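Local coordinates for protein arginine decarboxylase (Campylobacter jejuni subsp. jejuni, PDB 3NZP) that probably catalyses the pyridoxal-phosphate-dependent decarboxylation of arginine to agmatine, an early step in making polyamines such as spermidine, at residues N11-I15 and L54-Q58; G273-V277 and R288-L292; R323-H329 and L515-Y519. One frame throughout, in Å; residues are numbered along the deposited sequence.

Contact 1 of 3, residues N11-I15 and L54-Q58; sequences NENFI and LIQKQ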
ATOM      1  N   ASN B  11      -8.909   1.817  26.116  1.00 70.09           N
ATOM      2  CA  ASN B  11      -9.260   0.789  27.102  1.00 72.66           C
ATOM      3  C   ASN B  11      -8.405   0.973  28.332  1.00 72.93           C
ATOM      4  O   ASN B  11      -7.758   2.007  28.500  1.00 82.91           O
ATOM      5  CB  ASN B  11      -9.021  -0.607  26.554  1.00 68.17           C
ATOM      6  CG  ASN B  11     -10.288  -1.235  26.051  1.00 86.16           C
ATOM      7  OD1 ASN B  11     -11.005  -0.647  25.236  1.00 94.75           O
ATOM      8  ND2 ASN B  11     -10.585  -2.436  26.536  1.00 86.00           N
ATOM      9  N   GLU B  12      -8.370  -0.017  29.204  1.00 69.32           N
ATOM     10  CA  GLU B  12      -7.540   0.163  30.379  1.00 73.53           C
ATOM     11  C   GLU B  12      -6.105  -0.287  30.129  1.00 73.58           C
ATOM     12  O   GLU B  12      -5.443  -0.803  31.031  1.00 78.18           O
ATOM     13  CB  GLU B  12      -8.131  -0.583  31.586  1.00 88.03           C
ATOM     14  CG  GLU B  12      -9.365   0.086  32.199  1.00 92.83           C
ATOM     15  CD  GLU B  12     -10.666  -0.394  31.563  1.00 99.11           C
ATOM     16  OE1 GLU B  12     -11.533   0.465  31.232  1.00 98.45           O
ATOM     17  OE2 GLU B  12     -10.819  -1.637  31.399  1.00 97.23           O
ATOM     18  N   ASN B  13      -5.618  -0.092  28.906  1.00 69.75           N
ATOM     19  CA  ASN B  13      -4.250  -0.486  28.577  1.00 59.48           C
ATOM     20  C   ASN B  13      -3.321   0.717  28.619  1.00 58.37           C
ATOM     21  O   ASN B  13      -2.137   0.590  28.927  1.00 64.83           O
ATOM     22  CB  ASN B  13      -4.200  -1.143  27.198  1.00 58.28           C
ATOM     23  CG  ASN B  13      -5.098  -2.355  27.105  1.00 62.45           C
ATOM     24  OD1 ASN B  13      -5.044  -3.251  27.955  1.00 52.99           O
ATOM     25  ND2 ASN B  13      -5.931  -2.395  26.065  1.00 55.03           N
ATOM     26  N   PHE B  14      -3.860   1.890  28.313  1.00 55.17           N
ATOM     27  CA  PHE B  14      -3.063   3.107  28.344  1.00 53.35           C
ATOM     28  C   PHE B  14      -3.692   4.108  29.289  1.00 54.77           C
ATOM     29  O   PHE B  14      -4.906   4.280  29.295  1.00 59.91           O
ATOM     30  CB  PHE B  14      -2.963   3.731  26.952  1.00 51.41           C
ATOM     31  CG  PHE B  14      -2.328   2.841  25.935  1.00 45.21           C
ATOM     32  CD1 PHE B  14      -3.107   2.074  25.076  1.00 42.08           C
ATOM     33  CD2 PHE B  14      -0.947   2.756  25.844  1.00 45.66           C
ATOM     34  CE1 PHE B  14      -2.512   1.232  24.139  1.00 37.28           C
ATOM     35  CE2 PHE B  14      -0.346   1.918  24.911  1.00 41.93           C
ATOM     36  CZ  PHE B  14      -1.132   1.156  24.057  1.00 37.26           C
ATOM     37  N   ILE B  15      -2.868   4.767  30.091  1.00 53.05           N
ATOM     38  CA  ILE B  15      -3.378   5.754  31.020  1.00 55.08           C
ATOM     39  C   ILE B  15      -2.464   6.978  31.061  1.00 58.72           C
ATOM     40  O   ILE B  15      -1.260   6.882  30.806  1.00 57.71           O
ATOM     41  CB  ILE B  15      -3.498   5.166  32.437  1.00 57.94           C
ATOM     42  CG1 ILE B  15      -4.295   6.120  33.332  1.00 68.23           C
ATOM     43  CG2 ILE B  15      -2.113   4.948  33.035  1.00 45.78           C
ATOM     44  CD1 ILE B  15      -4.537   5.583  34.742  1.00 78.84           C
ATOM     45  N   LEU B  54       0.864  -6.108  26.406  1.00 34.67           N
ATOM     46  CA  LEU B  54      -0.406  -5.812  25.758  1.00 32.42           C
ATOM     47  C   LEU B  54      -0.901  -7.041  25.006  1.00 34.05           C
ATOM     48  O   LEU B  54      -2.095  -7.348  25.003  1.00 29.80           O
ATOM     49  CB  LEU B  54      -0.241  -4.631  24.797  1.00 33.18           C
ATOM     50  CG  LEU B  54      -0.638  -3.252  25.340  1.00 28.33           C
ATOM     51  CD1 LEU B  54      -0.256  -3.147  26.784  1.00 30.83           C
ATOM     52  CD2 LEU B  54       0.043  -2.155  24.524  1.00 31.51           C
ATOM     53  N   ILE B  55       0.031  -7.755  24.384  1.00 30.17           N
ATOM     54  CA  ILE B  55      -0.309  -8.953  23.636  1.00 28.92           C
ATOM     55  C   ILE B  55      -0.944  -9.956  24.575  1.00 28.01           C
ATOM     56  O   ILE B  55      -1.957 -10.579  24.246  1.00 31.32           O
ATOM     57  CB  ILE B  55       0.935  -9.570  22.979  1.00 25.42           C
ATOM     58  CG1 ILE B  55       1.633  -8.526  22.121  1.00 17.99           C
ATOM     59  CG2 ILE B  55       0.535 -10.713  22.061  1.00 28.63           C
ATOM     60  CD1 ILE B  55       2.840  -9.045  21.440  1.00 17.76           C
ATOM     61  N   GLN B  56      -0.345 -10.110  25.750  1.00 34.19           N
ATOM     62  CA  GLN B  56      -0.866 -11.027  26.757  1.00 42.33           C
ATOM     63  C   GLN B  56      -2.274 -10.580  27.161  1.00 42.41           C
ATOM     64  O   GLN B  56      -3.225 -11.359  27.090  1.00 43.35           O
ATOM     65  CB  GLN B  56       0.061 -11.039  27.969  1.00 39.22           C
ATOM     66  CG  GLN B  56      -0.418 -11.868  29.139  1.00 44.68           C
ATOM     67  CD  GLN B  56       0.571 -11.812  30.282  1.00 61.90           C
ATOM     68  OE1 GLN B  56       1.560 -12.553  30.300  1.00 71.02           O
ATOM     69  NE2 GLN B  56       0.332 -10.908  31.233  1.00 64.19           N
ATOM     70  N   LYS B  57      -2.407  -9.328  27.582  1.00 34.29           N
ATOM     71  CA  LYS B  57      -3.706  -8.808  27.954  1.00 32.97           C
ATOM     72  C   LYS B  57      -4.741  -9.206  26.918  1.00 33.57           C
ATOM     73  O   LYS B  57      -5.817  -9.691  27.252  1.00 39.26           O
ATOM     74  CB  LYS B  57      -3.662  -7.295  28.035  1.00 43.27           C
ATOM     75  CG  LYS B  57      -3.604  -6.751  29.428  1.00 55.45           C
ATOM     76  CD  LYS B  57      -4.983  -6.711  30.040  1.00 59.73           C
ATOM     77  CE  LYS B  57      -5.052  -5.631  31.114  1.00 70.73           C
ATOM     78  NZ  LYS B  57      -4.767  -4.251  30.582  1.00 68.75           N
ATOM     79  N   GLN B  58      -4.413  -9.010  25.651  1.00 32.18           N
ATOM     80  CA  GLN B  58      -5.351  -9.341  24.594  1.00 33.62           C
ATOM     81  C   GLN B  58      -5.736 -10.796  24.515  1.00 35.88           C
ATOM     82  O   GLN B  58      -6.905 -11.114  24.312  1.00 37.79           O
ATOM     83  CB  GLN B  58      -4.803  -8.876  23.257  1.00 32.60           C
ATOM     84  CG  GLN B  58      -4.925  -7.383  23.125  1.00 38.68           C
ATOM     85  CD  GLN B  58      -6.366  -6.953  23.108  1.00 33.03           C
ATOM     86  OE1 GLN B  58      -7.069  -7.195  22.139  1.00 46.81           O
ATOM     87  NE2 GLN B  58      -6.825  -6.329  24.187  1.00 36.01           N
TER
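Asn13 and Leu54 form the closest backbone pair, their CA atoms 7.1 Å apart, so the loop leading into the strand that starts at Phe14 is separated from the helix at 54-58 by one layer of side chains. Lys57 reaches over this gap from the next turn of the helix. Its chain bends at chi2 (-82°) and again at chi4 (60°), which brings NZ to Asn13 OD1 at 2.8 Å in a hydrogen bond. The ammonium group comes in from slightly outside the carbonyl plane, tilted by 16°. An asparagine suits the spot because its amide is short enough to stay between the two backbones, yet offers a neutral acceptor to a lysine that is itself only partly exposed.

Strand 14-16 pairs with strand 21-23 in a small antiparallel hairpin near the amino terminus, whereas helix 52-72 follows strand 47-50 and precedes the first strand of the TIM barrel; the contact therefore lays the start of the hairpin against the helix that leads into the barrel. Beside the polar pair lies an apolar one. Leu54 turns its CD2 branch to the far end of the Phe14 ring, 3.5 Å from CZ, while its CD1 branch lies nearer Asn13 CB. The leucine and phenylalanine side chains meet at about a right angle, and Phe514 packs edge-to-face with the same phenylalanine.

Contact 2 of 3, residues G273-V277 and R288-L292; sequences GGLAV and RNYTL. With PLP (pyridoxal-5'-phosphate), chain E.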
ATOM      1  N   GLY B 273     -11.827 -14.600  10.999  1.00 39.02           N
ATOM      2  CA  GLY B 273     -11.565 -13.310  11.613  1.00 39.95           C
ATOM      3  C   GLY B 273     -12.787 -12.431  11.578  1.00 40.20           C
ATOM      4  O   GLY B 273     -13.905 -12.921  11.388  1.00 43.32           O
ATOM      5  N   GLY B 274     -12.586 -11.132  11.765  1.00 36.64           N
ATOM      6  CA  GLY B 274     -13.716 -10.212  11.725  1.00 32.84           C
ATOM      7  C   GLY B 274     -13.960  -9.403  12.983  1.00 30.12           C
ATOM      8  O   GLY B 274     -14.543  -8.325  12.916  1.00 29.74           O
ATOM      9  N   LEU B 275     -13.539  -9.938  14.126  1.00 30.83           N
ATOM     10  CA  LEU B 275     -13.695  -9.250  15.397  1.00 30.28           C
ATOM     11  C   LEU B 275     -13.085  -7.880  15.156  1.00 33.48           C
ATOM     12  O   LEU B 275     -11.890  -7.776  14.857  1.00 34.52           O
ATOM     13  CB  LEU B 275     -12.905  -9.977  16.475  1.00 38.37           C
ATOM     14  CG  LEU B 275     -13.446  -9.894  17.898  1.00 36.13           C
ATOM     15  CD1 LEU B 275     -12.342 -10.316  18.859  1.00 28.93           C
ATOM     16  CD2 LEU B 275     -13.914  -8.479  18.201  1.00 34.40           C
ATOM     17  N   ALA B 276     -13.901  -6.833  15.270  1.00 32.07           N
ATOM     18  CA  ALA B 276     -13.427  -5.475  15.026  1.00 28.13           C
ATOM     19  C   ALA B 276     -12.627  -4.882  16.178  1.00 29.99           C
ATOM     20  O   ALA B 276     -12.718  -5.328  17.322  1.00 30.34           O
ATOM     21  CB  ALA B 276     -14.602  -4.578  14.679  1.00 15.86           C
ATOM     22  N   VAL B 277     -11.830  -3.869  15.863  1.00 34.00           N
ATOM     23  CA  VAL B 277     -11.022  -3.185  16.873  1.00 37.65           C
ATOM     24  C   VAL B 277     -11.517  -1.744  16.994  1.00 38.25           C
ATOM     25  O   VAL B 277     -11.913  -1.143  15.998  1.00 29.50           O
ATOM     26  CB  VAL B 277      -9.521  -3.181  16.472  1.00 34.47           C
ATOM     27  CG1 VAL B 277      -8.755  -2.147  17.277  1.00 27.19           C
ATOM     28  CG2 VAL B 277      -8.925  -4.561  16.700  1.00 24.36           C
ATOM     29  N   ARG B 288     -16.828   0.007  15.957  1.00 43.28           N
ATOM     30  CA  ARG B 288     -17.709  -1.145  15.897  1.00 44.80           C
ATOM     31  C   ARG B 288     -18.881  -0.877  16.808  1.00 44.44           C
ATOM     32  O   ARG B 288     -18.727  -0.222  17.829  1.00 49.52           O
ATOM     33  CB  ARG B 288     -16.993  -2.418  16.351  1.00 41.60           C
ATOM     34  CG  ARG B 288     -16.336  -2.349  17.708  1.00 30.53           C
ATOM     35  CD  ARG B 288     -15.939  -3.760  18.123  1.00 38.07           C
ATOM     36  NE  ARG B 288     -14.858  -3.835  19.113  1.00 33.18           N
ATOM     37  CZ  ARG B 288     -14.894  -3.292  20.325  1.00 40.59           C
ATOM     38  NH1 ARG B 288     -15.961  -2.610  20.725  1.00 46.74           N
ATOM     39  NH2 ARG B 288     -13.869  -3.455  21.149  1.00 41.95           N
ATOM     40  N   ASN B 289     -20.052  -1.387  16.438  1.00 41.35           N
ATOM     41  CA  ASN B 289     -21.251  -1.179  17.238  1.00 43.82           C
ATOM     42  C   ASN B 289     -21.490  -2.293  18.221  1.00 43.99           C
ATOM     43  O   ASN B 289     -22.586  -2.462  18.727  1.00 51.57           O
ATOM     44  CB  ASN B 289     -22.482  -1.074  16.352  1.00 52.83           C
ATOM     45  CG  ASN B 289     -22.861  -2.413  15.711  1.00 68.99           C
ATOM     46  OD1 ASN B 289     -23.148  -3.402  16.398  1.00 69.91           O
ATOM     47  ND2 ASN B 289     -22.862  -2.445  14.385  1.00 74.07           N
ATOM     48  N   TYR B 290     -20.485  -3.067  18.522  1.00 40.62           N
ATOM     49  CA  TYR B 290     -20.762  -4.198  19.467  1.00 39.98           C
ATOM     50  C   TYR B 290     -19.598  -4.447  20.452  1.00 43.13           C
ATOM     51  O   TYR B 290     -18.479  -3.950  20.209  1.00 46.87           O
ATOM     52  CB  TYR B 290     -21.073  -5.502  18.727  1.00 35.99           C
ATOM     53  CG  TYR B 290     -19.932  -5.962  17.854  1.00 35.95           C
ATOM     54  CD1 TYR B 290     -18.967  -6.831  18.326  1.00 31.25           C
ATOM     55  CD2 TYR B 290     -19.818  -5.535  16.561  1.00 33.32           C
ATOM     56  CE1 TYR B 290     -17.887  -7.283  17.490  1.00 32.89           C
ATOM     57  CE2 TYR B 290     -18.780  -5.948  15.703  1.00 29.84           C
ATOM     58  CZ  TYR B 290     -17.812  -6.816  16.165  1.00 37.20           C
ATOM     59  OH  TYR B 290     -16.814  -7.208  15.333  1.00 26.23           O
ATOM     60  N   THR B 291     -19.754  -5.217  21.526  1.00 44.72           N
ATOM     61  CA  THR B 291     -18.613  -5.460  22.456  1.00 42.37           C
ATOM     62  C   THR B 291     -18.040  -6.871  22.285  1.00 37.63           C
ATOM     63  O   THR B 291     -18.665  -7.728  21.663  1.00 30.99           O
ATOM     64  CB  THR B 291     -19.048  -5.301  23.925  1.00 41.71           C
ATOM     65  OG1 THR B 291     -19.829  -6.433  24.321  1.00 47.68           O
ATOM     66  CG2 THR B 291     -19.871  -4.041  24.101  1.00 42.01           C
ATOM     67  N   LEU B 292     -16.861  -7.120  22.841  1.00 32.81           N
ATOM     68  CA  LEU B 292     -16.264  -8.444  22.713  1.00 32.60           C
ATOM     69  C   LEU B 292     -17.200  -9.474  23.342  1.00 32.91           C
ATOM     70  O   LEU B 292     -17.483 -10.518  22.748  1.00 32.86           O
ATOM     71  CB  LEU B 292     -14.903  -8.501  23.417  1.00 28.55           C
ATOM     72  CG  LEU B 292     -13.905  -9.550  22.909  1.00 33.03           C
ATOM     73  CD1 LEU B 292     -12.839  -9.766  23.968  1.00 27.84           C
ATOM     74  CD2 LEU B 292     -14.597 -10.864  22.607  1.00 33.54           C
TER
HETATM   75  N1  PLP E 701      -9.017 -15.837   8.849  1.00 67.11           N
HETATM   76  C2  PLP E 701      -8.724 -15.972   7.552  1.00 70.31           C
HETATM   77  C2A PLP E 701      -9.049 -17.268   6.859  1.00 59.62           C
HETATM   78  C3  PLP E 701      -8.089 -14.908   6.844  1.00 76.36           C
HETATM   79  O3  PLP E 701      -7.780 -15.043   5.513  1.00 79.52           O
HETATM   80  C4  PLP E 701      -7.807 -13.669   7.564  1.00 71.86           C
HETATM   81  C4A PLP E 701      -7.163 -12.525   6.886  1.00 51.54           C
HETATM   82  C5  PLP E 701      -8.155 -13.605   8.969  1.00 70.40           C
HETATM   83  C6  PLP E 701      -8.769 -14.719   9.557  1.00 71.54           C
HETATM   84  C5A PLP E 701      -7.884 -12.351   9.812  1.00 64.15           C
HETATM   85  O4P PLP E 701      -9.087 -11.590  10.027  1.00 52.96           O
HETATM   86  P   PLP E 701      -8.715 -10.300  10.938  1.00 35.39           P
HETATM   87  O1P PLP E 701      -9.969  -9.677  11.400  1.00 54.51           O
HETATM   88  O2P PLP E 701      -7.847 -10.720  12.216  1.00 37.56           O
HETATM   89  O3P PLP E 701      -7.898  -9.235  10.069  1.00 39.43           O
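Ala276 is gripped by hydrogen bonds at both ends of its backbone, each made to a side chain of 288-292. Its N-H points to Tyr290 OH, with N and OH 2.9 Å apart and a fairly straight N-H...O angle of 159°. The tyrosine hydroxyl is thus an acceptor here, and it has a second hydrogen bond, to the carbonyl of Ile238. At the other end, Arg288 NE donates to Ala276 O at 3.2 Å. The oxygen lies almost in the guanidinium plane, but the nitrogen stands well above the plane of the carbonyl, missing its lone pairs. The arginine chain, extended from CG to NE, is long enough to span the gap, and NH1 makes a weak bond to Tyr290 O.

Both segments belong to the long loop between strand 268-272, the seventh of the TIM barrel, and helix 292-309. Its first residues are a glycine pair at the cofactor phosphate: Gly274 N donates to PLP O1P over 3.0 Å. Gly274 has a positive phi (121°), a conformation easy for glycine, and Gly273, with no side chain, lets the phosphate ester come close.

Apolar contacts fill in round these bonds. The small methyl of Ala276 touches both Arg288 CB, 3.6 Å from its CB, and the hydroxyl end of the tyrosine. Arg288 CD sits over the centre of one face of the Tyr290 ring, an aliphatic-on-aromatic contact within the same segment. Leu275 divides its branches: CD2 approaches Tyr290 CE1, and CD1 faces Leu292 CG, at the start of the helix that Thr291 N-caps.

Contact 3 of 3, residues R323-H329 and L515-Y519; sequences RFVAANH and LVGAY. With PLP (pyridoxal-5'-phosphate), chain E.
Arg323 meets Tyr519 beside the cofactor phosphate, where both residues bind PLP. From the first turn of helix 323-326, the backbone N of Arg323 donates to PLP O2P at 2.7 Å. Its side chain leaves with CG anti to the backbone N (chi1 -178°), then bends at chi3 and brings the guanidinium to the rim of the tyrosine at CD2, so that this ring carbon lies above one guanidinium face, 3.6 Å from Arg323 NH1, the planes 50° apart. NH1 also bonds to Ser236 OG, itself a phosphate ligand.

One turn on, the methyls of Ala326 and Ala327 pack loosely round Ala518 CB; such small residues let the helix lie close to the loop after strand 510-513. Ala326 O is taken by His329 ND1, 2.7 Å away, on a lone pair. Ala327 O accepts a hydrogen bond from Gly517 N at 2.9 Å. Gly517 CA lies against these carbonyls and the imidazole, where a side chain would clash, so glycine fits the place.

Asn328 rests its CB on Leu515 CD1, and a water bridges Asn328 O to Leu515 N. His329 turns its ring edge to Gly517 O, with CE1 3.5 Å from that oxygen, while NE2 bonds to Arg50 NH1.

Tyr519 OH donates to PLP O3P at 2.6 Å. The phosphate thus receives an N-H from the start of a helix and a hydroxyl from a distant loop; its negative charge is probably eased by both the helix end and the nearby guanidinium, which hydrogen bonds to Ser236 and Tyr279 hold in place against the Tyr519 ring.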
ATOM      1  N   ARG B 323      -6.402  -9.191  13.970  1.00 36.50           N
ATOM      2  CA  ARG B 323      -6.374  -7.758  14.196  1.00 30.77           C
ATOM      3  C   ARG B 323      -6.581  -7.418  15.672  1.00 31.53           C
ATOM      4  O   ARG B 323      -5.835  -6.632  16.249  1.00 35.37           O
ATOM      5  CB  ARG B 323      -7.448  -7.078  13.359  1.00 28.39           C
ATOM      6  CG  ARG B 323      -7.469  -5.577  13.502  1.00 23.05           C
ATOM      7  CD  ARG B 323      -8.726  -5.026  12.879  1.00 28.79           C
ATOM      8  NE  ARG B 323      -8.743  -5.142  11.424  1.00 26.06           N
ATOM      9  CZ  ARG B 323      -8.148  -4.280  10.608  1.00 30.39           C
ATOM     10  NH1 ARG B 323      -8.208  -4.455   9.301  1.00 35.03           N
ATOM     11  NH2 ARG B 323      -7.490  -3.239  11.097  1.00 32.51           N
ATOM     12  N   PHE B 324      -7.582  -8.033  16.285  1.00 29.57           N
ATOM     13  CA  PHE B 324      -7.908  -7.783  17.679  1.00 31.04           C
ATOM     14  C   PHE B 324      -6.740  -7.992  18.638  1.00 37.71           C
ATOM     15  O   PHE B 324      -6.439  -7.135  19.486  1.00 40.54           O
ATOM     16  CB  PHE B 324      -9.064  -8.683  18.095  1.00 31.25           C
ATOM     17  CG  PHE B 324      -9.597  -8.381  19.447  1.00 28.04           C
ATOM     18  CD1 PHE B 324     -10.567  -7.404  19.617  1.00 25.11           C
ATOM     19  CD2 PHE B 324      -9.101  -9.048  20.562  1.00 28.98           C
ATOM     20  CE1 PHE B 324     -11.042  -7.085  20.885  1.00 27.31           C
ATOM     21  CE2 PHE B 324      -9.563  -8.742  21.832  1.00 28.90           C
ATOM     22  CZ  PHE B 324     -10.537  -7.754  21.998  1.00 33.05           C
ATOM     23  N   VAL B 325      -6.068  -9.126  18.498  1.00 37.80           N
ATOM     24  CA  VAL B 325      -4.958  -9.460  19.382  1.00 34.14           C
ATOM     25  C   VAL B 325      -3.646  -8.746  19.052  1.00 30.07           C
ATOM     26  O   VAL B 325      -2.796  -8.545  19.928  1.00 26.88           O
ATOM     27  CB  VAL B 325      -4.759 -11.004  19.397  1.00 32.34           C
ATOM     28  CG1 VAL B 325      -4.218 -11.478  18.081  1.00 31.53           C
ATOM     29  CG2 VAL B 325      -3.860 -11.401  20.527  1.00 36.48           C
ATOM     30  N   ALA B 326      -3.491  -8.314  17.808  1.00 25.31           N
ATOM     31  CA  ALA B 326      -2.249  -7.656  17.429  1.00 29.43           C
ATOM     32  C   ALA B 326      -2.254  -6.124  17.358  1.00 31.91           C
ATOM     33  O   ALA B 326      -1.209  -5.491  17.485  1.00 36.63           O
ATOM     34  CB  ALA B 326      -1.762  -8.232  16.122  1.00 20.81           C
ATOM     35  N   ALA B 327      -3.425  -5.530  17.189  1.00 29.04           N
ATOM     36  CA  ALA B 327      -3.527  -4.085  17.062  1.00 30.98           C
ATOM     37  C   ALA B 327      -2.783  -3.185  18.067  1.00 32.82           C
ATOM     38  O   ALA B 327      -1.877  -2.465  17.675  1.00 37.89           O
ATOM     39  CB  ALA B 327      -4.990  -3.691  17.009  1.00 37.60           C
ATOM     40  N   ASN B 328      -3.152  -3.216  19.345  1.00 38.18           N
ATOM     41  CA  ASN B 328      -2.535  -2.342  20.352  1.00 37.51           C
ATOM     42  C   ASN B 328      -1.126  -2.646  20.836  1.00 36.31           C
ATOM     43  O   ASN B 328      -0.537  -1.844  21.551  1.00 34.74           O
ATOM     44  CB  ASN B 328      -3.421  -2.262  21.606  1.00 45.55           C
ATOM     45  CG  ASN B 328      -3.355  -3.531  22.457  1.00 41.72           C
ATOM     46  OD1 ASN B 328      -3.749  -3.535  23.625  1.00 37.51           O
ATOM     47  ND2 ASN B 328      -2.861  -4.616  21.867  1.00 47.20           N
ATOM     48  N   HIS B 329      -0.575  -3.791  20.476  1.00 37.85           N
ATOM     49  CA  HIS B 329       0.747  -4.128  20.979  1.00 34.24           C
ATOM     50  C   HIS B 329       1.861  -3.177  20.542  1.00 39.52           C
ATOM     51  O   HIS B 329       2.883  -3.063  21.224  1.00 41.93           O
ATOM     52  CB  HIS B 329       1.113  -5.555  20.585  1.00 30.56           C
ATOM     53  CG  HIS B 329       1.923  -5.651  19.330  1.00 38.12           C
ATOM     54  ND1 HIS B 329       1.358  -5.781  18.079  1.00 37.59           N
ATOM     55  CD2 HIS B 329       3.263  -5.623  19.137  1.00 36.43           C
ATOM     56  CE1 HIS B 329       2.316  -5.830  17.169  1.00 36.02           C
ATOM     57  NE2 HIS B 329       3.482  -5.735  17.784  1.00 46.49           N
ATOM     58  N   LEU B 515      -2.372   1.494  18.036  1.00 27.31           N
ATOM     59  CA  LEU B 515      -3.139   0.448  17.376  1.00 23.95           C
ATOM     60  C   LEU B 515      -2.613   0.191  15.990  1.00 24.31           C
ATOM     61  O   LEU B 515      -3.328  -0.267  15.096  1.00 31.04           O
ATOM     62  CB  LEU B 515      -4.603   0.873  17.300  1.00 26.69           C
ATOM     63  CG  LEU B 515      -5.432   0.666  18.570  1.00 23.15           C
ATOM     64  CD1 LEU B 515      -4.640   0.926  19.831  1.00 10.43           C
ATOM     65  CD2 LEU B 515      -6.628   1.591  18.476  1.00 29.58           C
ATOM     66  N   VAL B 516      -1.334   0.459  15.828  1.00 28.63           N
ATOM     67  CA  VAL B 516      -0.693   0.302  14.543  1.00 29.77           C
ATOM     68  C   VAL B 516       0.020  -1.053  14.426  1.00 28.04           C
ATOM     69  O   VAL B 516       0.781  -1.294  13.492  1.00 25.87           O
ATOM     70  CB  VAL B 516       0.273   1.472  14.359  1.00 27.45           C
ATOM     71  CG1 VAL B 516       1.494   1.284  15.243  1.00 27.96           C
ATOM     72  CG2 VAL B 516       0.607   1.631  12.917  1.00 40.55           C
ATOM     73  N   GLY B 517      -0.267  -1.949  15.364  1.00 27.20           N
ATOM     74  CA  GLY B 517       0.369  -3.253  15.362  1.00 28.43           C
ATOM     75  C   GLY B 517      -0.239  -4.304  14.444  1.00 32.64           C
ATOM     76  O   GLY B 517       0.174  -5.461  14.454  1.00 28.09           O
ATOM     77  N   ALA B 518      -1.217  -3.929  13.637  1.00 26.53           N
ATOM     78  CA  ALA B 518      -1.814  -4.909  12.751  1.00 26.20           C
ATOM     79  C   ALA B 518      -1.884  -4.418  11.304  1.00 34.67           C
ATOM     80  O   ALA B 518      -2.308  -3.290  11.029  1.00 29.67           O
ATOM     81  CB  ALA B 518      -3.190  -5.273  13.247  1.00 24.26           C
ATOM     82  N   TYR B 519      -1.439  -5.262  10.379  1.00 38.77           N
ATOM     83  CA  TYR B 519      -1.475  -4.908   8.976  1.00 37.90           C
ATOM     84  C   TYR B 519      -0.631  -3.699   8.519  1.00 39.98           C
ATOM     85  O   TYR B 519      -0.504  -3.468   7.325  1.00 45.23           O
ATOM     86  CB  TYR B 519      -2.926  -4.682   8.569  1.00 32.29           C
ATOM     87  CG  TYR B 519      -3.736  -5.944   8.552  1.00 31.10           C
ATOM     88  CD1 TYR B 519      -3.332  -7.027   7.774  1.00 32.85           C
ATOM     89  CD2 TYR B 519      -4.938  -6.043   9.263  1.00 24.35           C
ATOM     90  CE1 TYR B 519      -4.104  -8.173   7.689  1.00 34.86           C
ATOM     91  CE2 TYR B 519      -5.723  -7.189   9.187  1.00 20.07           C
ATOM     92  CZ  TYR B 519      -5.300  -8.248   8.391  1.00 31.02           C
ATOM     93  OH  TYR B 519      -6.075  -9.368   8.232  1.00 39.28           O
TER
HETATM   94  N1  PLP E 701      -9.017 -15.837   8.849  1.00 67.11           N
HETATM   95  C2  PLP E 701      -8.724 -15.972   7.552  1.00 70.31           C
HETATM   96  C2A PLP E 701      -9.049 -17.268   6.859  1.00 59.62           C
HETATM   97  C3  PLP E 701      -8.089 -14.908   6.844  1.00 76.36           C
HETATM   98  O3  PLP E 701      -7.780 -15.043   5.513  1.00 79.52           O
HETATM   99  C4  PLP E 701      -7.807 -13.669   7.564  1.00 71.86           C
HETATM  100  C4A PLP E 701      -7.163 -12.525   6.886  1.00 51.54           C
HETATM  101  C5  PLP E 701      -8.155 -13.605   8.969  1.00 70.40           C
HETATM  102  C6  PLP E 701      -8.769 -14.719   9.557  1.00 71.54           C
HETATM  103  C5A PLP E 701      -7.884 -12.351   9.812  1.00 64.15           C
HETATM  104  O4P PLP E 701      -9.087 -11.590  10.027  1.00 52.96           O
HETATM  105  P   PLP E 701      -8.715 -10.300  10.938  1.00 35.39           P
HETATM  106  O1P PLP E 701      -9.969  -9.677  11.400  1.00 54.51           O
HETATM  107  O2P PLP E 701      -7.847 -10.720  12.216  1.00 37.56           O
HETATM  108  O3P PLP E 701      -7.898  -9.235  10.069  1.00 39.43           O
HETATM  109  O   HOH W   1      -0.766   0.907  20.150  1.00 25.45           O

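Overall arrangement
Contacts 2 and 3 share the cofactor: Gly274 and the pair Arg323 and Tyr519 bind different oxygens of the PLP phosphate, joined there by Gly322 and Ser236. Their centres are about 13 Å apart, and Phe324 of contact 3 packs against contact 2, its CG 3.4 Å from Leu275 CD1 and its CZ near Leu292 CD1. Contact 1 adjoins contact 3, with centres about 11 Å apart, and meets it where Ile55 CG1 comes within 3.4 Å of His329 CB. Its closest side chain to the cofactor, Gln58, stays about 11 Å from PLP. Contact 3 touches both others, while contacts 1 and 2, with centres about 16 Å and nearest atoms about 6 Å apart, do not touch each other.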